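Local coordinates for protein Exo-alpha-sialidase (Clostridium perfringens, PDB 2VO8) that is a family 33 glycoside hydrolase, probably cleaving terminal sialic acids, whose cohesin module, the part described here, probably docks a partner protein to build a toxin complex, at residues A[72-75]-A[79-82]. Sequence-based numbering, arbitrary orientation.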
loop_
_atom_site.group_PDB
_atom_site.type_symbol
_atom_site.label_atom_id
_atom_site.label_comp_id
_atom_site.label_asym_id
_atom_site.label_seq_id
_atom_site.Cartn_x
_atom_site.Cartn_y
_atom_site.Cartn_z
ATOM N N LYS A 72 10.663 0.874 4.966
ATOM C CA LYS A 72 11.962 0.194 4.836
ATOM C C LYS A 72 11.771 -1.066 3.998
ATOM O O LYS A 72 10.895 -1.899 4.282
ATOM C CB LYS A 72 12.542 -0.198 6.206
ATOM C CG LYS A 72 14.047 -0.649 6.170
ATOM C CD LYS A 72 14.566 -1.311 7.496
ATOM C CE LYS A 72 13.633 -2.431 8.019
ATOM N NZ LYS A 72 14.211 -3.390 9.064
ATOM N N GLU A 73 12.596 -1.185 2.968
ATOM C CA GLU A 73 12.658 -2.401 2.217
ATOM C C GLU A 73 13.512 -3.361 3.046
ATOM O O GLU A 73 14.761 -3.273 3.036
ATOM C CB GLU A 73 13.231 -2.128 0.834
ATOM C CG GLU A 73 13.107 -3.336 -0.028
ATOM C CD GLU A 73 13.223 -3.045 -1.504
ATOM O OE1 GLU A 73 13.861 -2.046 -1.866
ATOM O OE2 GLU A 73 12.725 -3.866 -2.312
ATOM N N VAL A 74 12.832 -4.241 3.792
ATOM C CA VAL A 74 13.489 -5.147 4.745
ATOM C C VAL A 74 14.110 -6.402 4.103
ATOM O O VAL A 74 15.006 -7.012 4.671
ATOM C CB VAL A 74 12.546 -5.545 5.893
ATOM C CG1 VAL A 74 11.877 -4.304 6.509
ATOM C CG2 VAL A 74 11.495 -6.574 5.436
ATOM N N GLU A 75 13.615 -6.773 2.932
ATOM C CA GLU A 75 14.262 -7.736 2.042
ATOM C C GLU A 75 13.939 -7.245 0.681
ATOM O O GLU A 75 12.959 -6.558 0.528
ATOM C CB GLU A 75 13.594 -9.104 2.122
ATOM C CG GLU A 75 13.861 -9.968 3.314
ATOM C CD GLU A 75 13.117 -11.295 3.163
ATOM O OE1 GLU A 75 13.158 -11.902 2.033
ATOM O OE2 GLU A 75 12.470 -11.720 4.149
ATOM N N VAL A 79 8.461 -4.572 1.656
ATOM C CA VAL A 79 8.617 -3.192 2.156
ATOM C C VAL A 79 7.632 -2.969 3.315
ATOM O O VAL A 79 6.406 -3.040 3.135
ATOM C CB VAL A 79 8.375 -2.136 1.091
ATOM C CG1 VAL A 79 8.798 -0.693 1.617
ATOM C CG2 VAL A 79 9.085 -2.463 -0.225
ATOM N N ARG A 80 8.197 -2.704 4.484
ATOM C CA ARG A 80 7.426 -2.348 5.664
ATOM C C ARG A 80 7.060 -0.878 5.570
ATOM O O ARG A 80 7.943 -0.034 5.437
ATOM C CB ARG A 80 8.213 -2.626 6.940
ATOM C CG ARG A 80 7.401 -2.258 8.164
ATOM C CD ARG A 80 7.957 -2.877 9.421
ATOM N NE ARG A 80 9.174 -2.202 9.888
ATOM C CZ ARG A 80 10.393 -2.753 9.973
ATOM N NH1 ARG A 80 10.619 -4.026 9.612
ATOM N NH2 ARG A 80 11.413 -2.023 10.417
ATOM N N ILE A 81 5.771 -0.584 5.649
ATOM C CA ILE A 81 5.221 0.762 5.468
ATOM C C ILE A 81 4.359 1.099 6.682
ATOM O O ILE A 81 3.410 0.362 7.000
ATOM C CB ILE A 81 4.398 0.905 4.202
ATOM C CG1 ILE A 81 5.222 0.482 2.971
ATOM C CG2 ILE A 81 3.800 2.331 4.087
ATOM C CD1 ILE A 81 4.519 0.641 1.755
ATOM N N LEU A 82 4.763 2.166 7.397
ATOM C CA LEU A 82 4.018 2.664 8.568
ATOM C C LEU A 82 3.425 3.998 8.171
ATOM O O LEU A 82 4.187 4.920 7.778
ATOM C CB LEU A 82 4.955 2.855 9.771
ATOM C CG LEU A 82 5.718 1.627 10.266
ATOM C CD1 LEU A 82 6.648 1.917 11.487
ATOM C CD2 LEU A 82 4.758 0.519 10.622
#
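Lys72 and Arg80 face each other as an antiparallel hydrogen-bonded pair, their side chains running side by side in the same direction. Their backbones are joined twice, Lys72 N to Arg80 O at 2.9 Å and Arg80 N to Lys72 O at 2.8 Å. Each side chain leaves with CG anti to the backbone N, and a bend at chi3, 50° in Lys72 and 75° in Arg80, brings the ends alongside each other. Lys72 NZ stands 3.4 Å from Arg80 NH2, two donors with no bond between them, and Lys72 CE lies oblique to the guanidinium. Val74 crosses the arginine at about a right angle, its CG1 lying near Arg80 NH1. A classic beta bulge, in which Val74 and Glu75 lie opposite the single residue Lys78, adjoins the turn of this hairpin in the cohesin domain. On the other face, Glu73 and Val79 form the next, non-hydrogen-bonded pair, with Glu73 CG 4.1 Å from Val79 CG2. Val79 is buried against Leu57 and Ile60, whereas Glu73 OE2 is hydrogen-bonded to Tyr50 OH and to Gly77 N. The face of Glu73 and Val79 thus joins apolar packing to a carboxylate held by two hydrogen bonds, while that of Lys72 and Arg80 gathers two positive charges, which probably repel each other at such close range and are probably screened by solvent at this surface.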